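PDB 1JAK: beta-N-acetylhexosaminidase from Streptomyces plicatus, which removes terminal N-acetylhexosamine residues from the non-reducing ends of glycans as a family 20 glycoside hydrolase, working by substrate-assisted catalysis. Local coordinates for residues G38-R42 and S104-V109; T47-D53 and L76-G82; Y95-Y100 and T112-G118; D153-Y157 and L472-A477; P467-E471 and Y485-L489. All coordinates share one frame; numbering follows the deposited sequence.

Contact 1. Residues G38-R42 and S104-V109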
# COMPACT_ATOMS: atom_id res chain seq x y z
N GLY A 38 32.92 5.24 -11.32
CA GLY A 38 33.06 6.51 -11.99
C GLY A 38 32.58 7.71 -11.20
O GLY A 38 32.27 7.61 -10.01
N ALA A 39 32.51 8.85 -11.87
CA ALA A 39 32.08 10.09 -11.26
C ALA A 39 30.56 10.17 -11.27
O ALA A 39 29.89 9.53 -12.08
CB ALA A 39 32.67 11.28 -12.00
N PRO A 40 29.98 10.98 -10.37
CA PRO A 40 28.53 11.12 -10.30
C PRO A 40 28.00 12.10 -11.34
O PRO A 40 28.76 12.73 -12.07
CB PRO A 40 28.32 11.66 -8.89
CG PRO A 40 29.49 12.59 -8.75
CD PRO A 40 30.64 11.75 -9.30
N TYR A 41 26.67 12.19 -11.41
CA TYR A 41 26.04 13.14 -12.30
C TYR A 41 25.63 14.28 -11.39
O TYR A 41 25.38 14.07 -10.20
CB TYR A 41 24.79 12.56 -12.96
CG TYR A 41 24.03 13.60 -13.77
CD1 TYR A 41 24.62 14.23 -14.86
CD2 TYR A 41 22.73 13.97 -13.42
CE1 TYR A 41 23.95 15.21 -15.59
CE2 TYR A 41 22.04 14.95 -14.15
CZ TYR A 41 22.66 15.57 -15.23
OH TYR A 41 22.00 16.54 -15.94
N ARG A 42 25.56 15.48 -11.93
CA ARG A 42 25.16 16.63 -11.14
C ARG A 42 24.10 17.39 -11.92
O ARG A 42 24.35 17.84 -13.04
CB ARG A 42 26.36 17.55 -10.90
CG ARG A 42 26.13 18.63 -9.87
CD ARG A 42 27.17 19.73 -10.02
NE ARG A 42 27.31 20.55 -8.82
CZ ARG A 42 28.22 20.34 -7.88
NH1 ARG A 42 29.09 19.34 -7.99
NH2 ARG A 42 28.28 21.15 -6.82
N SER A 104 24.24 6.26 -14.24
CA SER A 104 24.59 7.60 -13.79
C SER A 104 26.07 7.93 -13.99
O SER A 104 26.94 7.12 -13.69
CB SER A 104 24.24 7.76 -12.31
OG SER A 104 24.66 9.02 -11.82
N GLY A 105 26.33 9.13 -14.48
CA GLY A 105 27.69 9.57 -14.71
C GLY A 105 27.70 11.00 -15.22
O GLY A 105 26.65 11.61 -15.37
N PRO A 106 28.89 11.56 -15.49
CA PRO A 106 28.99 12.94 -15.99
C PRO A 106 28.15 13.19 -17.25
O PRO A 106 27.70 14.31 -17.49
CB PRO A 106 30.48 13.10 -16.26
CG PRO A 106 31.10 12.22 -15.21
CD PRO A 106 30.23 10.99 -15.28
N ALA A 107 27.94 12.14 -18.04
CA ALA A 107 27.17 12.26 -19.27
C ALA A 107 25.67 12.35 -19.02
O ALA A 107 24.90 12.60 -19.95
CB ALA A 107 27.48 11.07 -20.19
N GLY A 108 25.27 12.15 -17.77
CA GLY A 108 23.86 12.23 -17.42
C GLY A 108 23.31 10.99 -16.73
O GLY A 108 24.04 10.03 -16.47
N VAL A 109 22.03 11.04 -16.42
CA VAL A 109 21.36 9.91 -15.78
C VAL A 109 20.34 9.37 -16.77
O VAL A 109 19.54 10.13 -17.32
CB VAL A 109 20.63 10.32 -14.48
CG1 VAL A 109 19.74 9.18 -14.00
CG2 VAL A 109 21.64 10.68 -13.41
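The beta hairpin formed by strands 100-105 and 108-113 closes in a two-residue type I turn, and it is against this turn that Ala39, Pro40 and Tyr41 lie in the smaller, N-terminal domain of the enzyme. Gly105 and Gly108 bond to each other through both N-H groups and both carbonyls, so the turn is closed by its own two bonds. Two glycines suit these ends: Gly105 is fully extended, with the ring of Pro106 crowding the place of a CB, and Gly108 has a positive phi of 125°. Tyr41 and Gly105 are 4.6 Å apart at their CA atoms. The carbonyl O of Ala39 receives a CA-H...O contact from Gly105 CA at 3.4 Å. Beside it the methyl of Ala39 rests on the proline ring, CB to Pro106 CG 3.7 Å. Tyr41 has the largest share of any residue in the contact. With its CG anti to the backbone N (chi1 173°), its ring extends over the Gly108 to Val109 peptide: Gly108 CA lies 3.3 Å from Tyr41 CD1, and Val109 N sits over the ring centre on the same face. The Tyr41 and Val109 side chains cross at about a right angle, Val109 CG2 touching Tyr41 CD2 at 3.5 Å. A tyrosine fits because its flat apolar body covers the hairpin while its hydroxyl goes on to Thr47 OG1. Strand 145-153 lies alongside both segments, its backbone bonding Tyr41 through Val146 and Ser104 through Gly149, while Ser104 OG hydrogen-bonds to Ala147 O.

Contact 2. Residues T47-D53 and L76-G82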
# COMPACT_ATOMS: atom_id res chain seq x y z
N THR A 47 19.49 21.60 -16.88
CA THR A 47 19.16 20.20 -17.15
C THR A 47 17.76 20.01 -17.71
O THR A 47 16.78 20.54 -17.18
CB THR A 47 19.30 19.33 -15.88
OG1 THR A 47 20.68 19.31 -15.47
CG2 THR A 47 18.84 17.90 -16.16
N HIS A 48 17.68 19.24 -18.80
CA HIS A 48 16.41 18.92 -19.45
C HIS A 48 16.08 17.47 -19.15
O HIS A 48 16.97 16.66 -18.91
CB HIS A 48 16.54 19.07 -20.97
CG HIS A 48 16.57 20.49 -21.45
ND1 HIS A 48 17.11 21.52 -20.71
CD2 HIS A 48 16.16 21.05 -22.62
CE1 HIS A 48 17.03 22.65 -21.39
NE2 HIS A 48 16.46 22.39 -22.56
N ILE A 49 14.79 17.15 -19.15
CA ILE A 49 14.34 15.78 -18.93
C ILE A 49 13.85 15.31 -20.29
O ILE A 49 12.82 15.76 -20.79
CB ILE A 49 13.19 15.71 -17.90
CG1 ILE A 49 13.72 16.07 -16.51
CG2 ILE A 49 12.58 14.31 -17.89
CD1 ILE A 49 12.64 16.27 -15.47
N ARG A 50 14.62 14.41 -20.90
CA ARG A 50 14.29 13.87 -22.22
C ARG A 50 13.47 12.60 -22.07
O ARG A 50 13.86 11.68 -21.35
CB ARG A 50 15.58 13.57 -22.99
CG ARG A 50 15.39 12.90 -24.35
CD ARG A 50 14.70 13.81 -25.35
NE ARG A 50 14.96 13.40 -26.73
CZ ARG A 50 14.49 12.30 -27.30
NH1 ARG A 50 13.71 11.47 -26.61
NH2 ARG A 50 14.80 12.01 -28.55
N VAL A 51 12.33 12.56 -22.75
CA VAL A 51 11.44 11.40 -22.71
C VAL A 51 11.09 10.98 -24.13
O VAL A 51 11.35 11.71 -25.08
CB VAL A 51 10.13 11.72 -21.96
CG1 VAL A 51 10.43 12.15 -20.54
CG2 VAL A 51 9.37 12.81 -22.70
N ASP A 52 10.49 9.80 -24.26
CA ASP A 52 10.09 9.32 -25.58
C ASP A 52 8.87 10.11 -26.02
O ASP A 52 8.16 10.69 -25.19
CB ASP A 52 9.74 7.83 -25.54
CG ASP A 52 10.90 6.98 -25.10
OD1 ASP A 52 12.03 7.21 -25.60
OD2 ASP A 52 10.69 6.07 -24.28
N ASP A 53 8.62 10.15 -27.32
CA ASP A 53 7.48 10.88 -27.85
C ASP A 53 6.19 10.10 -27.64
O ASP A 53 5.55 9.66 -28.60
CB ASP A 53 7.71 11.18 -29.34
CG ASP A 53 6.66 12.11 -29.91
OD1 ASP A 53 6.00 12.83 -29.13
OD2 ASP A 53 6.49 12.13 -31.15
N LEU A 76 13.65 22.64 -15.55
CA LEU A 76 13.50 21.22 -15.82
C LEU A 76 12.42 20.91 -16.85
O LEU A 76 11.45 20.22 -16.57
CB LEU A 76 13.20 20.46 -14.53
CG LEU A 76 14.35 20.45 -13.51
CD1 LEU A 76 13.83 19.96 -12.17
CD2 LEU A 76 15.48 19.57 -14.02
N PRO A 77 12.59 21.43 -18.08
CA PRO A 77 11.59 21.18 -19.12
C PRO A 77 11.57 19.71 -19.53
O PRO A 77 12.61 19.04 -19.52
CB PRO A 77 12.04 22.09 -20.26
CG PRO A 77 13.53 22.04 -20.12
CD PRO A 77 13.74 22.17 -18.62
N VAL A 78 10.39 19.20 -19.87
CA VAL A 78 10.23 17.82 -20.31
C VAL A 78 10.03 17.87 -21.82
O VAL A 78 9.08 18.47 -22.32
CB VAL A 78 9.01 17.16 -19.64
CG1 VAL A 78 8.82 15.73 -20.15
CG2 VAL A 78 9.20 17.16 -18.13
N THR A 79 10.95 17.24 -22.55
CA THR A 79 10.91 17.26 -24.01
C THR A 79 11.18 15.90 -24.65
O THR A 79 11.81 15.03 -24.05
CB THR A 79 11.97 18.26 -24.54
OG1 THR A 79 12.07 18.15 -25.96
CG2 THR A 79 13.33 17.98 -23.91
N ALA A 80 10.68 15.73 -25.87
CA ALA A 80 10.86 14.49 -26.61
C ALA A 80 11.93 14.67 -27.70
O ALA A 80 11.96 13.92 -28.67
CB ALA A 80 9.54 14.06 -27.24
N HIS A 81 12.78 15.67 -27.53
CA HIS A 81 13.85 15.94 -28.49
C HIS A 81 15.12 16.40 -27.77
O HIS A 81 15.05 16.92 -26.65
CB HIS A 81 13.41 17.01 -29.49
CG HIS A 81 12.16 16.66 -30.23
ND1 HIS A 81 10.91 17.08 -29.82
CD2 HIS A 81 11.95 15.91 -31.34
CE1 HIS A 81 9.99 16.60 -30.63
NE2 HIS A 81 10.60 15.89 -31.57
N GLY A 82 16.27 16.19 -28.40
CA GLY A 82 17.53 16.59 -27.80
C GLY A 82 18.14 15.51 -26.93
O GLY A 82 17.60 14.41 -26.84
O HOH W 1 16.23 23.03 -16.22
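Ile49 gives its N-H to Pro77 O at 2.9 Å and takes one at its own O from Thr79 N at 3.0 Å. A third bond, Val51 N to Thr79 O at 2.8 Å, continues the parallel ladder. Before the ladder begins, a water spans the gap, donating to Thr47 O and accepting from Leu76 N, while Leu76 O accepts from Arg69. These bonds knit strands 49-50 and 78-79, the two ends of a beta-alpha-beta unit whose helix 55-72 packs against Val51, Leu76, Val78 and Ala80; Val51 CG2 meets Val78 CG1 at 3.9 Å. Strand 86-90 takes the other edge of 49-50, the backbone of Ile86 bonding His48 and Arg50, and that of Leu88 bonding Arg50. The Arg50 side chain reaches past the end of strand 78-79 to backbone oxygens. Bent at chi2 (66°), it lays one guanidinium face over Ala80 O, 3.3 Å from CZ, while NE makes a weak bond to Gly82 O and NH1 another to Val51 O. Thr79 OG1 accepts from His81 N at 3.0 Å, an ST turn. Pro77 sets its CG squarely over the His48 ring, 3.5 Å from the centroid, in a CH-pi contact. Asp52 pairs with Arg87 and Leu90 N, Asp53 with Arg58.

Contact 3. Residues Y95-Y100 and T112-G118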
# COMPACT_ATOMS: atom_id res chain seq x y z
N TYR A 95 13.79 -6.35 -17.87
CA TYR A 95 13.28 -5.63 -16.72
C TYR A 95 11.81 -5.87 -16.40
O TYR A 95 11.27 -5.29 -15.47
CB TYR A 95 13.55 -4.13 -16.90
CG TYR A 95 15.01 -3.85 -17.19
CD1 TYR A 95 16.01 -4.28 -16.31
CD2 TYR A 95 15.40 -3.19 -18.35
CE1 TYR A 95 17.35 -4.06 -16.59
CE2 TYR A 95 16.74 -2.96 -18.64
CZ TYR A 95 17.71 -3.40 -17.75
OH TYR A 95 19.05 -3.20 -18.03
N GLY A 96 11.16 -6.73 -17.19
CA GLY A 96 9.76 -7.03 -16.95
C GLY A 96 8.84 -5.83 -17.01
O GLY A 96 9.17 -4.80 -17.61
N ASP A 97 7.66 -5.95 -16.40
CA ASP A 97 6.69 -4.88 -16.41
C ASP A 97 6.98 -3.78 -15.40
O ASP A 97 6.47 -2.67 -15.53
CB ASP A 97 5.28 -5.42 -16.13
CG ASP A 97 4.82 -6.43 -17.16
OD1 ASP A 97 4.92 -6.13 -18.37
OD2 ASP A 97 4.36 -7.52 -16.76
N GLU A 98 7.80 -4.08 -14.40
CA GLU A 98 8.09 -3.10 -13.36
C GLU A 98 9.54 -2.74 -13.10
O GLU A 98 9.82 -1.84 -12.30
CB GLU A 98 7.48 -3.57 -12.04
CG GLU A 98 5.98 -3.70 -12.05
CD GLU A 98 5.44 -4.02 -10.68
OE1 GLU A 98 5.57 -5.18 -10.23
OE2 GLU A 98 4.89 -3.10 -10.04
N GLY A 99 10.46 -3.44 -13.76
CA GLY A 99 11.87 -3.18 -13.55
C GLY A 99 12.45 -2.05 -14.38
O GLY A 99 11.76 -1.46 -15.21
N TYR A 100 13.72 -1.76 -14.16
CA TYR A 100 14.41 -0.69 -14.87
C TYR A 100 15.92 -0.79 -14.67
O TYR A 100 16.41 -1.56 -13.84
CB TYR A 100 13.97 0.67 -14.33
CG TYR A 100 14.39 0.85 -12.88
CD1 TYR A 100 13.63 0.31 -11.85
CD2 TYR A 100 15.60 1.46 -12.55
CE1 TYR A 100 14.06 0.35 -10.53
CE2 TYR A 100 16.05 1.51 -11.23
CZ TYR A 100 15.27 0.95 -10.22
OH TYR A 100 15.72 0.95 -8.93
N THR A 112 16.14 3.34 -18.00
CA THR A 112 15.58 2.56 -19.09
C THR A 112 14.66 1.48 -18.55
O THR A 112 14.96 0.83 -17.55
CB THR A 112 16.71 1.88 -19.90
OG1 THR A 112 17.63 2.87 -20.36
CG2 THR A 112 16.12 1.14 -21.10
N ALA A 113 13.52 1.28 -19.22
CA ALA A 113 12.56 0.27 -18.80
C ALA A 113 11.69 -0.16 -19.98
O ALA A 113 11.70 0.48 -21.03
CB ALA A 113 11.68 0.82 -17.68
N ARG A 114 10.93 -1.24 -19.80
CA ARG A 114 10.05 -1.72 -20.86
C ARG A 114 8.72 -0.97 -20.79
O ARG A 114 8.09 -0.72 -21.82
CB ARG A 114 9.80 -3.22 -20.71
CG ARG A 114 11.05 -4.08 -20.80
CD ARG A 114 10.71 -5.55 -20.61
NE ARG A 114 9.91 -6.07 -21.72
CZ ARG A 114 10.38 -6.34 -22.93
NH1 ARG A 114 11.67 -6.14 -23.20
NH2 ARG A 114 9.58 -6.80 -23.88
N LYS A 115 8.30 -0.62 -19.58
CA LYS A 115 7.04 0.09 -19.40
C LYS A 115 7.15 1.30 -18.48
O LYS A 115 8.12 1.43 -17.73
CB LYS A 115 5.97 -0.87 -18.87
CG LYS A 115 5.59 -1.96 -19.86
CD LYS A 115 4.30 -2.66 -19.46
CE LYS A 115 3.84 -3.64 -20.53
NZ LYS A 115 2.55 -4.30 -20.17
N ALA A 116 6.15 2.17 -18.54
CA ALA A 116 6.12 3.38 -17.72
C ALA A 116 6.28 3.10 -16.23
O ALA A 116 6.91 3.88 -15.52
CB ALA A 116 4.83 4.15 -17.97
N ALA A 117 5.71 2.00 -15.77
CA ALA A 117 5.81 1.64 -14.35
C ALA A 117 7.28 1.47 -13.98
O ALA A 117 7.68 1.80 -12.86
CB ALA A 117 5.04 0.36 -14.07
N GLY A 118 8.07 0.95 -14.91
CA GLY A 118 9.48 0.75 -14.65
C GLY A 118 10.21 2.08 -14.53
O GLY A 118 11.06 2.27 -13.66
O HOH W 2 9.79 -2.07 -17.19
O HOH W 3 7.43 -6.81 -19.54
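Gly118 CA packs against the bend of 95-100, touching two consecutive carbonyls, Glu98 O at 3.5 Å and Gly99 O at 3.2 Å, in CA-H...O contacts. A CB here would run into Gly99 O, which is why glycine suits this first turn of helix 116-129. Around this glycine, Ala113 CB comes to 3.4 Å from Gly99 O, and Ala117 CB lies 3.7 Å from Asp97 O; methyls are small enough for the closer of these approaches. Nearer the surface, Asp97 and Lys115 run side by side in the same direction. The lysine, extended beyond CG, brings NZ to 3.5 Å from Asp97 OD1, a long salt bridge. Arg114 lays its aliphatic part along Gly96, with CD 3.5 Å from Gly96 O, and its NH1 goes to Gly93 O.

Two waters bridge the segments. Water 2 donates to Gly96 O and Gly99 O and accepts from Lys115 N, the N-cap residue; water 3 donates to Asp97 OD1 at 2.9 Å and accepts weakly from Arg114 NE. Farther out, Glu98 is fixed by Arg160 and Asn189, and its carbonyl by His121 ND1, while Tyr100 OH bonds Thr125 and, weakly, Asp153. The inner part of the contact therefore rests on Gly118 and two alanine methyls, the outer part on Asp97, Arg114 and Lys115, with water matching polar backbone atoms; the ion pair, long and at the surface, probably contributes modestly.

Contact 4. Residues D153-Y157 and L472-A477. With SO4 (sulfate ion), chain B.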
# COMPACT_ATOMS: atom_id res chain seq x y z
N ASP A 153 17.35 -3.24 -11.65
CA ASP A 153 16.38 -3.59 -10.61
C ASP A 153 15.06 -4.18 -11.11
O ASP A 153 14.43 -3.64 -12.02
CB ASP A 153 16.13 -2.29 -9.84
CG ASP A 153 15.68 -2.51 -8.41
OD1 ASP A 153 15.71 -3.66 -7.92
OD2 ASP A 153 15.31 -1.50 -7.78
N THR A 154 14.63 -5.29 -10.49
CA THR A 154 13.37 -5.93 -10.82
C THR A 154 12.77 -6.42 -9.50
O THR A 154 13.50 -6.70 -8.55
CB THR A 154 13.55 -7.15 -11.76
OG1 THR A 154 14.51 -8.05 -11.18
CG2 THR A 154 14.03 -6.69 -13.14
N PRO A 155 11.43 -6.53 -9.42
CA PRO A 155 10.75 -6.98 -8.20
C PRO A 155 10.67 -8.49 -7.97
O PRO A 155 10.54 -9.27 -8.90
CB PRO A 155 9.37 -6.36 -8.34
CG PRO A 155 9.12 -6.51 -9.81
CD PRO A 155 10.45 -6.05 -10.41
N ARG A 156 10.73 -8.88 -6.70
CA ARG A 156 10.65 -10.28 -6.30
C ARG A 156 9.20 -10.77 -6.36
O ARG A 156 8.92 -11.86 -6.86
CB ARG A 156 11.19 -10.45 -4.88
CG ARG A 156 11.12 -11.87 -4.34
CD ARG A 156 11.60 -11.93 -2.90
NE ARG A 156 11.66 -13.31 -2.41
CZ ARG A 156 11.97 -13.65 -1.17
NH1 ARG A 156 12.26 -12.72 -0.27
NH2 ARG A 156 12.02 -14.93 -0.83
N TYR A 157 8.29 -9.94 -5.84
CA TYR A 157 6.86 -10.26 -5.81
C TYR A 157 6.03 -9.22 -6.56
O TYR A 157 6.39 -8.05 -6.59
CB TYR A 157 6.36 -10.31 -4.36
CG TYR A 157 6.93 -11.45 -3.55
CD1 TYR A 157 6.55 -12.77 -3.81
CD2 TYR A 157 7.86 -11.22 -2.53
CE1 TYR A 157 7.07 -13.82 -3.06
CE2 TYR A 157 8.38 -12.27 -1.78
CZ TYR A 157 7.98 -13.57 -2.06
OH TYR A 157 8.50 -14.61 -1.32
N LEU A 472 10.58 -6.14 1.56
CA LEU A 472 10.27 -7.56 1.58
C LEU A 472 9.53 -7.94 0.30
O LEU A 472 9.72 -9.03 -0.24
CB LEU A 472 9.40 -7.91 2.80
CG LEU A 472 10.07 -7.73 4.16
CD1 LEU A 472 9.10 -8.13 5.26
CD2 LEU A 472 11.32 -8.59 4.24
N GLY A 473 8.71 -7.03 -0.21
CA GLY A 473 7.98 -7.33 -1.43
C GLY A 473 8.80 -7.17 -2.69
O GLY A 473 8.58 -7.89 -3.67
N TRP A 474 9.77 -6.26 -2.67
CA TRP A 474 10.57 -5.98 -3.85
C TRP A 474 11.96 -6.62 -3.99
O TRP A 474 12.28 -7.21 -5.02
CB TRP A 474 10.71 -4.45 -4.00
CG TRP A 474 11.55 -4.02 -5.17
CD1 TRP A 474 12.92 -4.12 -5.29
CD2 TRP A 474 11.08 -3.49 -6.42
NE1 TRP A 474 13.32 -3.69 -6.54
CE2 TRP A 474 12.21 -3.30 -7.25
CE3 TRP A 474 9.81 -3.17 -6.92
CZ2 TRP A 474 12.11 -2.80 -8.55
CZ3 TRP A 474 9.71 -2.67 -8.22
CH2 TRP A 474 10.85 -2.49 -9.02
N SER A 475 12.78 -6.48 -2.95
CA SER A 475 14.16 -6.96 -2.97
C SER A 475 14.41 -8.46 -2.98
O SER A 475 13.60 -9.25 -2.50
CB SER A 475 14.92 -6.33 -1.81
OG SER A 475 14.82 -4.92 -1.85
N PRO A 476 15.55 -8.87 -3.55
CA PRO A 476 15.91 -10.29 -3.61
C PRO A 476 16.20 -10.78 -2.19
O PRO A 476 16.69 -10.03 -1.35
CB PRO A 476 17.17 -10.30 -4.47
CG PRO A 476 17.01 -9.07 -5.33
CD PRO A 476 16.50 -8.06 -4.34
N ALA A 477 15.89 -12.05 -1.92
CA ALA A 477 16.14 -12.60 -0.59
C ALA A 477 17.61 -12.43 -0.21
O ALA A 477 17.93 -12.19 0.95
CB ALA A 477 15.75 -14.07 -0.57
S SO4 B . 11.03 -16.69 -4.21
O1 SO4 B . 9.80 -17.50 -4.11
O2 SO4 B . 11.88 -16.93 -3.03
O3 SO4 B . 11.77 -17.07 -5.43
O4 SO4 B . 10.67 -15.26 -4.29
O HOH W 4 14.20 -8.28 -6.52
O HOH W 5 12.24 -9.89 -0.36
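Where helix 465-474 ends, its last carbonyls receive the chain of 153-157: Tyr157 N bonds Gly473 O at 3.0 Å, and Arg156 N bonds Trp474 O at 2.8 Å. Trp474, its CG anti to the backbone N (chi1 179°), sends its indole back along 153-157. Its NE1 donates to Asp153 OD1 at 2.8 Å; the oxygen lies in the indole plane, but the N-H arrives from above the carboxylate, the planes being 70° apart. OD1 also accepts from Ala32 N, which helps position the carboxylate. Pro155 covers one indole face, CB 3.8 Å from the centroid of the six-membered ring, a CH-pi contact of apolar CH groups with the pi cloud. Arg156, fully extended, reaches past the helix end, where NE and NH2 hold two sulfate oxygens, NE to O4 at 2.9 Å; NH2 also pairs with Asp427. NH1 meets a water that donates to Leu472 O and Ser475 O, and Ala477 CB lies over a guanidinium face. Helix-end carbonyls are thus satisfied by the linker and by water, and the arginine probably suits the negative end of the helix dipole. The sulfate, probably from the crystallisation liquor, is consistent with a local preference for anions.

Contact 5. Residues P467-E471 and Y485-L489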
# COMPACT_ATOMS: atom_id res chain seq x y z
N PRO A 467 8.77 1.38 4.76
CA PRO A 467 9.79 1.05 3.76
C PRO A 467 10.24 -0.41 3.85
O PRO A 467 10.54 -1.04 2.83
CB PRO A 467 10.93 2.01 4.07
CG PRO A 467 10.25 3.17 4.74
CD PRO A 467 9.22 2.50 5.62
N GLY A 468 10.28 -0.93 5.07
CA GLY A 468 10.71 -2.30 5.28
C GLY A 468 9.82 -3.34 4.62
O GLY A 468 10.32 -4.30 4.03
N VAL A 469 8.51 -3.16 4.72
CA VAL A 469 7.59 -4.11 4.11
C VAL A 469 7.70 -4.02 2.59
O VAL A 469 7.55 -5.01 1.88
CB VAL A 469 6.14 -3.84 4.55
CG1 VAL A 469 5.21 -4.92 3.98
CG2 VAL A 469 6.07 -3.82 6.08
N ALA A 470 7.97 -2.81 2.09
CA ALA A 470 8.12 -2.62 0.65
C ALA A 470 9.34 -3.41 0.19
O ALA A 470 9.33 -4.02 -0.88
CB ALA A 470 8.31 -1.13 0.34
N GLU A 471 10.40 -3.39 0.99
CA GLU A 471 11.61 -4.13 0.64
C GLU A 471 11.34 -5.63 0.59
O GLU A 471 11.81 -6.32 -0.31
CB GLU A 471 12.75 -3.85 1.63
CG GLU A 471 13.99 -4.70 1.35
CD GLU A 471 15.29 -4.02 1.73
OE1 GLU A 471 15.44 -2.82 1.41
OE2 GLU A 471 16.16 -4.67 2.33
N TYR A 485 20.49 -3.32 6.52
CA TYR A 485 19.26 -2.61 6.18
C TYR A 485 19.05 -1.41 7.10
O TYR A 485 18.66 -0.34 6.65
CB TYR A 485 18.04 -3.54 6.30
CG TYR A 485 16.72 -2.80 6.15
CD1 TYR A 485 16.31 -2.31 4.91
CD2 TYR A 485 15.92 -2.52 7.26
CE1 TYR A 485 15.14 -1.56 4.77
CE2 TYR A 485 14.75 -1.77 7.14
CZ TYR A 485 14.37 -1.29 5.89
OH TYR A 485 13.23 -0.53 5.76
N LYS A 486 19.31 -1.60 8.39
CA LYS A 486 19.11 -0.52 9.35
C LYS A 486 19.94 0.72 9.02
O LYS A 486 19.57 1.83 9.39
CB LYS A 486 19.41 -0.99 10.78
CG LYS A 486 20.86 -1.26 11.09
CD LYS A 486 21.00 -1.77 12.53
CE LYS A 486 22.45 -2.02 12.90
NZ LYS A 486 22.57 -2.54 14.29
N VAL A 487 21.05 0.53 8.31
CA VAL A 487 21.89 1.66 7.93
C VAL A 487 21.20 2.42 6.80
O VAL A 487 21.23 3.65 6.76
CB VAL A 487 23.28 1.21 7.46
CG1 VAL A 487 24.07 2.41 6.94
CG2 VAL A 487 24.03 0.55 8.61
N ARG A 488 20.59 1.68 5.88
CA ARG A 488 19.88 2.30 4.77
C ARG A 488 18.61 2.98 5.29
O ARG A 488 18.20 4.02 4.76
CB ARG A 488 19.53 1.25 3.70
CG ARG A 488 20.76 0.75 2.94
CD ARG A 488 20.41 -0.17 1.78
NE ARG A 488 20.09 -1.53 2.20
CZ ARG A 488 18.88 -2.08 2.12
NH1 ARG A 488 17.87 -1.39 1.62
NH2 ARG A 488 18.69 -3.33 2.51
N LEU A 489 18.01 2.41 6.32
CA LEU A 489 16.81 3.01 6.91
C LEU A 489 17.20 4.26 7.69
O LEU A 489 16.52 5.28 7.63
CB LEU A 489 16.10 2.01 7.84
CG LEU A 489 14.77 2.48 8.43
CD1 LEU A 489 13.77 2.75 7.32
CD2 LEU A 489 14.23 1.41 9.38
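Glu471 and Tyr485 both set CG anti to the backbone N (chi1 175° for the glutamate), which sends each side chain across the gap between helices 465-474 and 482-490. Arg488 instead turns at chi3 (-78°), bringing its guanidinium round to face the carboxylate end-on. The result is a bidentate salt bridge: NH1 donates to Glu471 OE1 at 2.8 Å and NH2 to Glu471 OE2 at 2.9 Å, each N-H nearly straight and each oxygen using its syn lone pair. The two flat groups are almost coplanar, 11° apart, the arrangement that lets two parallel N-H bonds meet two oxygens at once. Such long side chains suit the place, because the axes of the short segments come no closer than 11.8 Å.

Tyr485 packs beside the pair. Its ring slides past the glutamate in the opposite direction, with CD1 3.5 Å from Glu471 OE2 and the planes steeply inclined. The phenol oxygen, OH of Tyr485, comes to 3.1 Å from Gly468 CA. Pro467 CB and Leu489 CD1, 4.4 Å apart, make a looser apolar contact, and Trp496 of helix 493-499 packs on both residues.

Tyr424 stacks on the Tyr485 ring and bonds Glu471 OE2 through its hydroxyl; Ala30 N adds a bond to OE1, while Arg488 NH1 also donates to Val27 O. With each carboxylate oxygen holding two donors and the two charges matched, the buried glutamate is probably kept ionised, and the pair ties the C-terminal helices to the N-terminal chain.

In the fold
Contacts 1, 2 and 3 belong to the smaller domain and reach one mixed sheet, contacts 1 and 3 sharing strand 108-113 at opposite ends. All three are partly buried but differ in chemistry: contact 1 sets a ring on a turn, contact 2 is a backbone ladder, and contact 3 combines small-residue packing with water and an ion pair. Contacts 1 and 2 meet through a tyrosine hydroxyl. Contacts 4 and 5 are buried and share helix 465-474, one at its C-terminal end, the other on its side; here tryptophan, proline and a buried ion pair do more of the work. Contact 3 meets contact 4 through Tyr100 and Asp153 and through Glu98 against Trp474, so the small domain runs directly into the packing of the catalytic barrel.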